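Long-range contacts in C-type lectin domain family 4 member F (Mus musculus, PDB 6JJJ), which serves as a Kupffer-cell receptor with affinity for galactose and fucose, probably recognising them through its calcium-binding C-type lectin domain, and could take part in endocytosis: residues N34-S39 and A69-T74; Q55-A60 and C148-G153; S77-I82 and S142-V147; N122-D127 and D137-S142. One frame throughout, in Å; residues are numbered along the deposited sequence.

Contact 1: N34-S39 and A69-T74; sequences NFYYFS and AFLVQT
The methyl group of Thr74 hangs almost exactly above the middle of the Phe38 ring, a CH-pi contact in which CG2 of Thr74 lies 3.3 Å from the centroid of that ring and only 7° off its normal. Thr74 is poorly ordered, so this geometry is approximate. With the methyl turned anti to the backbone N, the hydroxyl branch is left beside that N, and OG1 of Thr74 reaches Phe70 O at 2.9 Å; the amide N of Thr74 approaches the same oxygen from the opposite face of the carbonyl plane. Phe70 then joins the strand residues in an aromatic cluster. Its edge is directed at the face of Tyr36, CE2 of Phe70 standing 3.6 Å from CD1 of Tyr36 with the two ring planes at 60°. The same CE2 of Phe70 also lies at the edge of the Phe38 ring, 3.9 Å from CZ of Phe38. The arrangement is helix-on-sheet packing of the C-type lectin fold: helix 65-75 rests on strand 34-38, with the local axes 26° apart, and Tyr36 and Phe38, two residues apart on the strand, both face it. Leu71 fills in beside the aromatics, its CD1 3.7 Å from CE2 of Phe38. The phenol oxygen of Tyr36 is hydrogen-bonded to Glu67, about one turn before Phe70, while Phe70 stacks on Phe31 and is packed by Arg40 of the second subunit.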
loop_
_atom_site.group_PDB
_atom_site.type_symbol
_atom_site.label_atom_id
_atom_site.label_comp_id
_atom_site.label_asym_id
_atom_site.label_seq_id
_atom_site.Cartn_x
_atom_site.Cartn_y
_atom_site.Cartn_z
ATOM N N ASN A 34 2.584 -13.876 5.423
ATOM C CA ASN A 34 3.636 -13.067 6.018
ATOM C C ASN A 34 3.944 -11.855 5.148
ATOM O O ASN A 34 3.613 -11.809 3.959
ATOM C CB ASN A 34 4.904 -13.897 6.249
ATOM C CG ASN A 34 4.663 -15.098 7.154
ATOM O OD1 ASN A 34 4.545 -14.952 8.375
ATOM N ND2 ASN A 34 4.583 -16.286 6.562
ATOM N N PHE A 35 4.589 -10.870 5.767
ATOM C CA PHE A 35 5.108 -9.704 5.066
ATOM C C PHE A 35 6.624 -9.812 4.946
ATOM O O PHE A 35 7.307 -10.217 5.891
ATOM C CB PHE A 35 4.731 -8.411 5.792
ATOM C CG PHE A 35 3.320 -7.965 5.539
ATOM C CD1 PHE A 35 2.998 -7.240 4.402
ATOM C CD2 PHE A 35 2.312 -8.269 6.444
ATOM C CE1 PHE A 35 1.696 -6.830 4.171
ATOM C CE2 PHE A 35 1.009 -7.862 6.218
ATOM C CZ PHE A 35 0.701 -7.143 5.082
ATOM N N TYR A 36 7.139 -9.471 3.768
ATOM C CA TYR A 36 8.562 -9.556 3.477
ATOM C C TYR A 36 9.096 -8.178 3.117
ATOM O O TYR A 36 8.416 -7.394 2.446
ATOM C CB TYR A 36 8.833 -10.528 2.328
ATOM C CG TYR A 36 8.406 -11.946 2.609
ATOM C CD1 TYR A 36 7.074 -12.326 2.516
ATOM C CD2 TYR A 36 9.340 -12.909 2.958
ATOM C CE1 TYR A 36 6.688 -13.629 2.769
ATOM C CE2 TYR A 36 8.962 -14.209 3.210
ATOM C CZ TYR A 36 7.640 -14.566 3.115
ATOM O OH TYR A 36 7.277 -15.868 3.369
ATOM N N TYR A 37 10.310 -7.884 3.579
ATOM C CA TYR A 37 10.988 -6.628 3.279
ATOM C C TYR A 37 12.322 -6.925 2.610
ATOM O O TYR A 37 13.186 -7.578 3.206
ATOM C CB TYR A 37 11.198 -5.802 4.551
ATOM C CG TYR A 37 11.996 -4.539 4.333
ATOM C CD1 TYR A 37 11.377 -3.353 3.966
ATOM C CD2 TYR A 37 13.375 -4.535 4.495
ATOM C CE1 TYR A 37 12.110 -2.195 3.764
ATOM C CE2 TYR A 37 14.112 -3.387 4.299
ATOM C CZ TYR A 37 13.477 -2.220 3.932
ATOM O OH TYR A 37 14.219 -1.076 3.736
ATOM N N PHE A 38 12.495 -6.433 1.388
ATOM C CA PHE A 38 13.742 -6.578 0.646
ATOM C C PHE A 38 14.532 -5.283 0.786
ATOM O O PHE A 38 14.068 -4.219 0.361
ATOM C CB PHE A 38 13.465 -6.921 -0.817
ATOM C CG PHE A 38 12.731 -8.220 -0.990
ATOM C CD1 PHE A 38 11.354 -8.272 -0.837
ATOM C CD2 PHE A 38 13.413 -9.390 -1.276
ATOM C CE1 PHE A 38 10.670 -9.466 -0.978
ATOM C CE2 PHE A 38 12.733 -10.588 -1.421
ATOM C CZ PHE A 38 11.363 -10.626 -1.274
ATOM N N SER A 39 15.708 -5.371 1.401
ATOM C CA SER A 39 16.413 -4.174 1.827
ATOM C C SER A 39 16.951 -3.401 0.625
ATOM O O SER A 39 17.176 -3.947 -0.461
ATOM C CB SER A 39 17.558 -4.532 2.777
ATOM O OG SER A 39 18.567 -5.271 2.110
ATOM N N ALA A 69 10.475 -19.590 -4.200
ATOM C CA ALA A 69 10.271 -18.994 -5.516
ATOM C C ALA A 69 9.965 -17.510 -5.383
ATOM O O ALA A 69 10.580 -16.677 -6.057
ATOM C CB ALA A 69 9.142 -19.715 -6.254
ATOM N N PHE A 70 9.047 -17.157 -4.481
ATOM C CA PHE A 70 8.730 -15.754 -4.250
ATOM C C PHE A 70 9.998 -14.947 -4.008
ATOM O O PHE A 70 10.217 -13.904 -4.636
ATOM C CB PHE A 70 7.776 -15.625 -3.064
ATOM C CG PHE A 70 7.581 -14.217 -2.608
ATOM C CD1 PHE A 70 6.873 -13.319 -3.387
ATOM C CD2 PHE A 70 8.113 -13.786 -1.407
ATOM C CE1 PHE A 70 6.694 -12.016 -2.971
ATOM C CE2 PHE A 70 7.938 -12.484 -0.985
ATOM C CZ PHE A 70 7.228 -11.598 -1.766
ATOM N N LEU A 71 10.854 -15.423 -3.105
ATOM C CA LEU A 71 12.132 -14.764 -2.867
ATOM C C LEU A 71 12.933 -14.667 -4.161
ATOM O O LEU A 71 13.333 -13.576 -4.582
ATOM C CB LEU A 71 12.925 -15.519 -1.802
ATOM C CG LEU A 71 12.542 -15.353 -0.330
ATOM C CD1 LEU A 71 12.701 -13.907 0.126
ATOM C CD2 LEU A 71 11.128 -15.852 -0.068
ATOM N N VAL A 72 13.175 -15.812 -4.807
ATOM C CA VAL A 72 14.082 -15.860 -5.950
ATOM C C VAL A 72 13.690 -14.828 -7.001
ATOM O O VAL A 72 14.537 -14.075 -7.496
ATOM C CB VAL A 72 14.124 -17.281 -6.542
ATOM C CG1 VAL A 72 14.818 -17.278 -7.894
ATOM C CG2 VAL A 72 14.831 -18.233 -5.584
ATOM N N GLN A 73 12.404 -14.776 -7.369
ATOM C CA GLN A 73 12.016 -13.852 -8.429
ATOM C C GLN A 73 12.043 -12.398 -7.968
ATOM O O GLN A 73 12.116 -11.495 -8.809
ATOM C CB GLN A 73 10.617 -14.161 -8.968
ATOM C CG GLN A 73 9.968 -15.429 -8.459
ATOM C CD GLN A 73 8.794 -15.861 -9.315
ATOM O OE1 GLN A 73 7.634 -15.697 -8.932
ATOM N NE2 GLN A 73 9.089 -16.421 -10.482
ATOM N N THR A 74 11.969 -12.150 -6.660
ATOM C CA THR A 74 12.199 -10.816 -6.124
ATOM C C THR A 74 13.677 -10.542 -5.886
ATOM O O THR A 74 14.083 -9.374 -5.856
ATOM C CB THR A 74 11.433 -10.619 -4.812
ATOM O OG1 THR A 74 10.067 -11.010 -4.989
ATOM C CG2 THR A 74 11.486 -9.158 -4.381
#

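Contact 2: Q55-A60 and C148-G153; sequences QGAHLA and CKKSTG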
loop_
_atom_site.group_PDB
_atom_site.type_symbol
_atom_site.label_atom_id
_atom_site.label_comp_id
_atom_site.label_asym_id
_atom_site.label_seq_id
_atom_site.Cartn_x
_atom_site.Cartn_y
_atom_site.Cartn_z
ATOM N N GLN A 55 12.298 -3.982 13.530
ATOM C CA GLN A 55 10.970 -3.934 12.944
ATOM C C GLN A 55 10.127 -5.143 13.338
ATOM O O GLN A 55 9.163 -5.472 12.637
ATOM C CB GLN A 55 11.084 -3.862 11.422
ATOM C CG GLN A 55 12.115 -2.861 10.903
ATOM C CD GLN A 55 11.928 -1.442 11.385
ATOM O OE1 GLN A 55 11.714 -1.190 12.570
ATOM N NE2 GLN A 55 12.025 -0.495 10.460
ATOM N N GLY A 56 10.448 -5.790 14.455
ATOM C CA GLY A 56 9.658 -6.919 14.913
ATOM C C GLY A 56 9.610 -8.066 13.933
ATOM O O GLY A 56 8.612 -8.794 13.881
ATOM N N ALA A 57 10.672 -8.250 13.153
ATOM C CA ALA A 57 10.756 -9.311 12.167
ATOM C C ALA A 57 12.048 -10.091 12.378
ATOM O O ALA A 57 12.878 -9.751 13.227
ATOM C CB ALA A 57 10.693 -8.739 10.744
ATOM N N HIS A 58 12.218 -11.139 11.575
ATOM C CA HIS A 58 13.451 -11.911 11.528
ATOM C C HIS A 58 13.800 -12.179 10.072
ATOM O O HIS A 58 12.959 -12.058 9.178
ATOM C CB HIS A 58 13.326 -13.234 12.299
ATOM C CG HIS A 58 13.263 -13.062 13.785
ATOM N ND1 HIS A 58 12.505 -13.874 14.601
ATOM C CD2 HIS A 58 13.875 -12.174 14.604
ATOM C CE1 HIS A 58 12.651 -13.493 15.858
ATOM N NE2 HIS A 58 13.476 -12.461 15.886
ATOM N N LEU A 59 15.057 -12.549 9.841
ATOM C CA LEU A 59 15.505 -12.884 8.495
ATOM C C LEU A 59 14.690 -14.052 7.952
ATOM O O LEU A 59 14.549 -15.084 8.613
ATOM C CB LEU A 59 16.990 -13.227 8.511
ATOM C CG LEU A 59 17.924 -12.049 8.797
ATOM C CD1 LEU A 59 19.332 -12.536 9.115
ATOM C CD2 LEU A 59 17.948 -11.080 7.626
ATOM N N ALA A 60 14.163 -13.881 6.740
ATOM C CA ALA A 60 13.165 -14.794 6.199
ATOM C C ALA A 60 13.595 -16.249 6.337
ATOM O O ALA A 60 14.786 -16.577 6.330
ATOM C CB ALA A 60 12.908 -14.468 4.725
ATOM N N CYS A 148 13.669 -9.636 5.432
ATOM C CA CYS A 148 12.997 -9.893 6.698
ATOM C C CYS A 148 11.638 -10.539 6.449
ATOM O O CYS A 148 11.027 -10.347 5.396
ATOM C CB CYS A 148 12.793 -8.601 7.498
ATOM S SG CYS A 148 14.253 -7.554 7.759
ATOM N N LYS A 149 11.161 -11.300 7.436
ATOM C CA LYS A 149 9.828 -11.890 7.381
ATOM C C LYS A 149 9.060 -11.557 8.653
ATOM O O LYS A 149 9.622 -11.557 9.752
ATOM C CB LYS A 149 9.878 -13.418 7.195
ATOM C CG LYS A 149 8.496 -14.069 7.127
ATOM C CD LYS A 149 8.511 -15.401 6.388
ATOM C CE LYS A 149 8.898 -16.560 7.297
ATOM N NZ LYS A 149 8.755 -17.874 6.602
ATOM N N LYS A 150 7.764 -11.298 8.496
ATOM C CA LYS A 150 6.908 -10.877 9.595
ATOM C C LYS A 150 5.581 -11.610 9.512
ATOM O O LYS A 150 5.046 -11.824 8.421
ATOM C CB LYS A 150 6.678 -9.363 9.566
ATOM C CG LYS A 150 5.750 -8.855 10.654
ATOM C CD LYS A 150 5.592 -7.341 10.586
ATOM C CE LYS A 150 6.782 -6.616 11.204
ATOM N NZ LYS A 150 6.524 -6.252 12.630
ATOM N N SER A 151 5.058 -11.991 10.672
ATOM C CA SER A 151 3.819 -12.743 10.760
ATOM C C SER A 151 2.645 -11.811 11.031
ATOM O O SER A 151 2.799 -10.741 11.625
ATOM C CB SER A 151 3.901 -13.793 11.872
ATOM O OG SER A 151 5.038 -14.623 11.709
ATOM N N THR A 152 1.467 -12.230 10.576
ATOM C CA THR A 152 0.232 -11.494 10.810
ATOM C C THR A 152 -0.931 -12.474 10.773
ATOM O O THR A 152 -0.836 -13.561 10.195
ATOM C CB THR A 152 0.013 -10.381 9.773
ATOM O OG1 THR A 152 0.441 -10.831 8.481
ATOM C CG2 THR A 152 0.768 -9.116 10.162
ATOM N N GLY A 153 -2.033 -12.078 11.406
ATOM C CA GLY A 153 -3.278 -12.812 11.287
ATOM C C GLY A 153 -4.185 -12.144 10.276
ATOM O O GLY A 153 -5.411 -12.133 10.421
#
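Lys149 and Lys150 leave the strand on different sides, and each meets segment 55-60 in its own way. Lys150 runs straight as far as CD and then bends twice, at chi3 (-79°) and chi4, so that its amine curls back to the end of helix 45-54. There NZ of Lys150 bonds to the carbonyl O of Gln55 at 2.8 Å, approaching tilted from the carbonyl plane. This carbonyl belongs to the turn where Gly56, with positive phi, is the C-prime residue of a Schellman motif. Lys149 keeps only the base of its side chain in the contact: its CB lies 3.7 Å from CA of Ala60, while the far end bends away to a salt bridge with Glu67. Ala57 points its methyl at the partner strand, with CB of Ala57 3.9 Å from CB of Cys148. The backbones hold these groups in place. His58 and Lys149 form an antiparallel hydrogen-bonded pair, Lys149 N to His58 O at 2.6 Å and His58 N to Lys149 O at 3.2 Å, and Leu59 with Cys148 is the adjoining non-hydrogen-bonded pair. Short strand 58-59 is thereby added to the edge of the sheet of the C-type lectin domain, with strand 34-38 on the far side of 147-151, the disulfide Cys148-Cys52 tying that strand to helix 45-54, and Trp28 of strand 28-31 lying against Ala57, Cys148 and Lys150.

Contact 3: S77-I82 and S142-V147; sequences SGDHWI and SSYPWV
Trp81 spends both of its N-H groups on carbonyls of segment 142-147, one well and one poorly. Its amide N gives a straight bond to Pro145 O, 2.7 Å long with 168° at the hydrogen. The indole NE1 of Trp81 has a weaker hold on Ser142 O, at 3.3 Å and bent to 131°, the oxygen lying at the ring edge near its plane; Lys43 O is a second, also weak, acceptor for this N-H. Tyr144 meanwhile occupies one face of the indole. Its CB stands 3.7 Å from the centroid of the five-membered ring of Trp81, and its phenol ring turns an edge to the six-membered ring, with the planes at 84°. On the other flank of the phenol, CB of Asp79 touches CD1 of Tyr144 at 3.7 Å. Trp81 and Ile82 open the WIGL signature of C-type lectin domains, and here this core strand meets the irregular chain that leads into strand 147-151. His80 offers an edge of its imidazole to the ring of Pro145. Although ND1 of His80 comes within 3.3 Å of Trp146 N, the angle is too poor for a bond, and that amide is satisfied by Ser39 OG instead. Trp146 has CG between its backbone N and carbonyl carbon; its CA–CB bond points away from segment 77-82, yet CB of Trp146 meets CB of Trp81 at 3.7 Å. Ile82 and Val147 lie side by side through CG2 and CG1, respectively, and Ile82 O accepts from the indole N-H of Trp45.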
loop_
_atom_site.group_PDB
_atom_site.type_symbol
_atom_site.label_atom_id
_atom_site.label_comp_id
_atom_site.label_asym_id
_atom_site.label_seq_id
_atom_site.Cartn_x
_atom_site.Cartn_y
_atom_site.Cartn_z
ATOM N N SER A 77 19.036 -12.265 -9.653
ATOM C CA SER A 77 20.153 -11.356 -9.910
ATOM C C SER A 77 20.514 -10.566 -8.653
ATOM O O SER A 77 20.783 -9.365 -8.714
ATOM C CB SER A 77 19.840 -10.409 -11.071
ATOM O OG SER A 77 19.621 -11.123 -12.275
ATOM N N GLY A 78 20.510 -11.240 -7.506
ATOM C CA GLY A 78 20.846 -10.599 -6.251
ATOM C C GLY A 78 21.043 -11.577 -5.111
ATOM O O GLY A 78 20.218 -12.471 -4.908
ATOM N N ASP A 79 22.129 -11.411 -4.360
ATOM C CA ASP A 79 22.415 -12.247 -3.200
ATOM C C ASP A 79 21.868 -11.561 -1.953
ATOM O O ASP A 79 22.278 -10.441 -1.623
ATOM C CB ASP A 79 23.916 -12.500 -3.066
ATOM C CG ASP A 79 24.549 -12.958 -4.369
ATOM O OD1 ASP A 79 23.952 -12.711 -5.440
ATOM O OD2 ASP A 79 25.641 -13.565 -4.324
ATOM N N HIS A 80 20.954 -12.234 -1.259
ATOM C CA HIS A 80 20.272 -11.681 -0.097
ATOM C C HIS A 80 20.472 -12.594 1.101
ATOM O O HIS A 80 20.183 -13.793 1.027
ATOM C CB HIS A 80 18.760 -11.529 -0.333
ATOM C CG HIS A 80 18.350 -10.258 -1.007
ATOM N ND1 HIS A 80 18.878 -9.032 -0.672
ATOM C CD2 HIS A 80 17.414 -10.016 -1.956
ATOM C CE1 HIS A 80 18.304 -8.094 -1.404
ATOM N NE2 HIS A 80 17.416 -8.664 -2.196
ATOM N N TRP A 81 20.931 -12.023 2.211
ATOM C CA TRP A 81 21.025 -12.782 3.450
ATOM C C TRP A 81 19.695 -13.433 3.803
ATOM O O TRP A 81 18.640 -12.952 3.378
ATOM C CB TRP A 81 21.439 -11.885 4.616
ATOM C CG TRP A 81 22.878 -11.551 4.704
ATOM C CD1 TRP A 81 23.418 -10.311 4.861
ATOM C CD2 TRP A 81 23.976 -12.468 4.663
ATOM N NE1 TRP A 81 24.785 -10.395 4.920
ATOM C CE2 TRP A 81 25.154 -11.708 4.796
ATOM C CE3 TRP A 81 24.078 -13.855 4.521
ATOM C CZ2 TRP A 81 26.420 -12.291 4.791
ATOM C CZ3 TRP A 81 25.333 -14.429 4.517
ATOM C CH2 TRP A 81 26.488 -13.649 4.651
ATOM N N ILE A 82 19.729 -14.517 4.581
ATOM C CA ILE A 82 18.538 -15.101 5.180
ATOM C C ILE A 82 18.905 -15.633 6.561
ATOM O O ILE A 82 20.071 -15.646 6.959
ATOM C CB ILE A 82 17.921 -16.213 4.308
ATOM C CG1 ILE A 82 18.990 -17.206 3.854
ATOM C CG2 ILE A 82 17.216 -15.606 3.099
ATOM C CD1 ILE A 82 18.425 -18.445 3.191
ATOM N N SER A 142 30.531 -10.422 5.844
ATOM C CA SER A 142 30.336 -9.815 4.534
ATOM C C SER A 142 29.018 -9.057 4.484
ATOM O O SER A 142 28.006 -9.498 5.038
ATOM C CB SER A 142 30.371 -10.891 3.451
ATOM O OG SER A 142 31.608 -11.582 3.475
ATOM N N SER A 143 29.033 -7.905 3.817
ATOM C CA SER A 143 27.883 -7.001 3.807
ATOM C C SER A 143 27.041 -7.236 2.557
ATOM O O SER A 143 27.255 -6.619 1.512
ATOM C CB SER A 143 28.339 -5.548 3.893
ATOM O OG SER A 143 28.753 -5.214 5.205
ATOM N N TYR A 144 26.045 -8.102 2.688
ATOM C CA TYR A 144 25.047 -8.316 1.657
ATOM C C TYR A 144 23.740 -7.644 2.054
ATOM O O TYR A 144 23.538 -7.297 3.223
ATOM C CB TYR A 144 24.780 -9.810 1.431
ATOM C CG TYR A 144 25.906 -10.554 0.761
ATOM C CD1 TYR A 144 26.006 -10.602 -0.623
ATOM C CD2 TYR A 144 26.863 -11.220 1.511
ATOM C CE1 TYR A 144 27.033 -11.285 -1.238
ATOM C CE2 TYR A 144 27.891 -11.905 0.905
ATOM C CZ TYR A 144 27.972 -11.936 -0.469
ATOM O OH TYR A 144 29.001 -12.623 -1.072
ATOM N N PRO A 145 22.822 -7.445 1.106
ATOM C CA PRO A 145 21.445 -7.085 1.487
ATOM C C PRO A 145 20.749 -8.283 2.116
ATOM O O PRO A 145 21.364 -9.344 2.265
ATOM C CB PRO A 145 20.802 -6.663 0.161
ATOM C CG PRO A 145 21.604 -7.374 -0.890
ATOM C CD PRO A 145 23.012 -7.503 -0.355
ATOM N N TRP A 146 19.478 -8.144 2.481
ATOM C CA TRP A 146 18.802 -9.191 3.234
ATOM C C TRP A 146 17.302 -9.133 2.980
ATOM O O TRP A 146 16.803 -8.271 2.255
ATOM C CB TRP A 146 19.075 -9.050 4.733
ATOM C CG TRP A 146 18.485 -7.792 5.304
ATOM C CD1 TRP A 146 17.242 -7.643 5.846
ATOM C CD2 TRP A 146 19.109 -6.506 5.374
ATOM N NE1 TRP A 146 17.057 -6.345 6.257
ATOM C CE2 TRP A 146 18.189 -5.627 5.977
ATOM C CE3 TRP A 146 20.359 -6.012 4.986
ATOM C CZ2 TRP A 146 18.480 -4.284 6.204
ATOM C CZ3 TRP A 146 20.646 -4.679 5.214
ATOM C CH2 TRP A 146 19.711 -3.830 5.814
ATOM N N VAL A 147 16.580 -10.067 3.595
ATOM C CA VAL A 147 15.122 -10.099 3.543
ATOM C C VAL A 147 14.590 -10.452 4.928
ATOM O O VAL A 147 15.000 -11.455 5.522
ATOM C CB VAL A 147 14.622 -11.097 2.478
ATOM C CG1 VAL A 147 15.255 -12.466 2.697
ATOM C CG2 VAL A 147 13.108 -11.178 2.490
#

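Contact 4: N122-D127 and D137-S142; sequences NGERED and DMACGS. With CA (calcium ion), chain H; CA (calcium ion), chain G.
Glu126 lays its extended side chain across the backbone of Asp137 and Met138, CG against the Met138 carbonyl carbon, and ends on a calcium ion. This is the paired calcium site of a C-type lectin carbohydrate-recognition domain, with Asp137 closing the WND motif. OE1 of Glu126 binds the ion at 2.2 Å, and Asp137 grips it twice, through its carbonyl O at 2.6 Å and OD1 at 2.8 Å. Asp116, Asn136 and a water complete the shell; in relatives this is the ion that holds sugar hydroxyls, so it is probably the galactose site. The shared ion probably offsets the repulsion among the carboxylates of Glu126, Asp137 and Asp116; Glu126 has a further polar partner in Trp118, and Asp137 one in Asn117. Glu126 also serves the second calcium ion, through its backbone O at 2.4 Å, beside OD1 of Asp127 at 2.3 Å; Asp86, Glu90 and Asn117 complete that site. One residue thus links both ions. Between the backbones, Asp127 N makes a weak, bent bond to Met138 O, 3.2 Å long. Cys140 is joined by a disulfide to Cys128, and SG of Cys140 lies 3.5 Å from Asp127 C.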
loop_
_atom_site.group_PDB
_atom_site.type_symbol
_atom_site.label_atom_id
_atom_site.label_comp_id
_atom_site.label_asym_id
_atom_site.label_seq_id
_atom_site.Cartn_x
_atom_site.Cartn_y
_atom_site.Cartn_z
ATOM N N ASN A 122 40.282 -13.240 5.253
ATOM C CA ASN A 122 40.231 -12.391 6.441
ATOM C C ASN A 122 38.884 -12.544 7.138
ATOM O O ASN A 122 37.925 -11.836 6.814
ATOM C CB ASN A 122 40.498 -10.925 6.065
ATOM C CG ASN A 122 40.424 -9.988 7.260
ATOM O OD1 ASN A 122 40.381 -10.429 8.408
ATOM N ND2 ASN A 122 40.402 -8.685 6.991
ATOM N N GLY A 123 38.809 -13.470 8.088
ATOM C CA GLY A 123 39.714 -14.603 8.188
ATOM C C GLY A 123 38.846 -15.736 8.693
ATOM O O GLY A 123 39.299 -16.604 9.440
ATOM N N GLU A 124 37.607 -15.753 8.208
ATOM C CA GLU A 124 36.522 -16.513 8.807
ATOM C C GLU A 124 36.078 -17.680 7.938
ATOM O O GLU A 124 36.355 -17.743 6.738
ATOM C CB GLU A 124 35.296 -15.617 9.070
ATOM C CG GLU A 124 35.318 -14.237 8.403
ATOM C CD GLU A 124 34.257 -13.294 8.964
ATOM O OE1 GLU A 124 33.313 -13.781 9.623
ATOM O OE2 GLU A 124 34.353 -12.070 8.730
ATOM N N ARG A 125 35.382 -18.614 8.584
ATOM C CA ARG A 125 34.705 -19.700 7.893
ATOM C C ARG A 125 33.387 -19.142 7.353
ATOM O O ARG A 125 33.178 -17.927 7.312
ATOM C CB ARG A 125 34.489 -20.875 8.840
ATOM C CG ARG A 125 35.777 -21.460 9.396
ATOM C CD ARG A 125 36.690 -22.009 8.321
ATOM N NE ARG A 125 37.733 -22.855 8.896
ATOM C CZ ARG A 125 38.869 -22.395 9.410
ATOM N NH1 ARG A 125 39.113 -21.093 9.437
ATOM N NH2 ARG A 125 39.761 -23.241 9.907
ATOM N N GLU A 126 32.477 -20.013 6.925
ATOM C CA GLU A 126 31.171 -19.589 6.424
ATOM C C GLU A 126 30.075 -20.149 7.321
ATOM O O GLU A 126 29.875 -21.368 7.375
ATOM C CB GLU A 126 30.979 -20.038 4.976
ATOM C CG GLU A 126 31.974 -19.417 4.005
ATOM C CD GLU A 126 31.660 -19.751 2.565
ATOM O OE1 GLU A 126 31.185 -20.877 2.315
ATOM O OE2 GLU A 126 31.882 -18.891 1.690
ATOM N N ASP A 127 29.372 -19.256 8.032
ATOM C CA ASP A 127 28.309 -19.653 8.950
ATOM C C ASP A 127 27.019 -18.870 8.722
ATOM O O ASP A 127 26.162 -18.826 9.611
ATOM C CB ASP A 127 28.755 -19.486 10.404
ATOM C CG ASP A 127 29.962 -20.320 10.740
ATOM O OD1 ASP A 127 30.104 -21.412 10.156
ATOM O OD2 ASP A 127 30.763 -19.890 11.594
ATOM N N ASP A 137 26.289 -20.897 1.894
ATOM C CA ASP A 137 26.835 -20.429 3.162
ATOM C C ASP A 137 27.986 -19.465 2.886
ATOM O O ASP A 137 28.734 -19.620 1.917
ATOM C CB ASP A 137 27.283 -21.602 4.036
ATOM C CG ASP A 137 28.493 -22.329 3.495
ATOM O OD1 ASP A 137 28.755 -22.271 2.278
ATOM O OD2 ASP A 137 29.178 -22.976 4.315
ATOM N N MET A 138 28.109 -18.444 3.731
ATOM C CA MET A 138 28.972 -17.310 3.437
ATOM C C MET A 138 29.565 -16.776 4.730
ATOM O O MET A 138 29.051 -17.025 5.823
ATOM C CB MET A 138 28.184 -16.213 2.700
ATOM C CG MET A 138 28.977 -14.979 2.345
ATOM S SD MET A 138 30.350 -15.380 1.242
ATOM C CE MET A 138 31.265 -13.844 1.265
ATOM N N ALA A 139 30.663 -16.037 4.591
ATOM C CA ALA A 139 31.267 -15.370 5.734
ATOM C C ALA A 139 30.309 -14.314 6.271
ATOM O O ALA A 139 29.840 -13.448 5.528
ATOM C CB ALA A 139 32.595 -14.730 5.337
ATOM N N CYS A 140 30.004 -14.399 7.567
ATOM C CA CYS A 140 28.965 -13.543 8.128
ATOM C C CYS A 140 29.366 -12.074 8.096
ATOM O O CYS A 140 28.509 -11.205 7.907
ATOM C CB CYS A 140 28.642 -13.991 9.553
ATOM S SG CYS A 140 28.016 -15.694 9.669
ATOM N N GLY A 141 30.653 -11.770 8.253
ATOM C CA GLY A 141 31.074 -10.381 8.226
ATOM C C GLY A 141 30.834 -9.680 6.904
ATOM O O GLY A 141 30.919 -8.446 6.854
ATOM N N SER A 142 30.531 -10.422 5.844
ATOM C CA SER A 142 30.336 -9.815 4.534
ATOM C C SER A 142 29.018 -9.057 4.484
ATOM O O SER A 142 28.006 -9.498 5.038
ATOM C CB SER A 142 30.371 -10.891 3.451
ATOM O OG SER A 142 31.608 -11.582 3.475
HETATM CA CA CA H . 30.257 -20.976 0.297
HETATM CA CA CA G . 29.407 -23.150 8.850
HETATM O O HOH W 1 31.316 -20.577 -1.688
#

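Overall arrangement
From the N terminus, contact 1 closes the first loop, bringing helix 65-75 back onto strand 34-38 after helix 45-54 and strand 58-59 have passed. Contact 2 opens inside that loop, at 55-60, and closes only at 148-153, so the two cross; they meet where strands 34-38 and 147-151 are neighbours in one sheet. Contact 3 begins after contact 1 has closed and is nested within contact 2, joining strand 80-85 to the chain entering strand 147-151. Contact 4 is nested within contact 3, shares Ser142 with it, and ties the calcium-binding loop to strand 135-138. Its centre lies about 23 Å from that of contact 1, with contact 3 touching both.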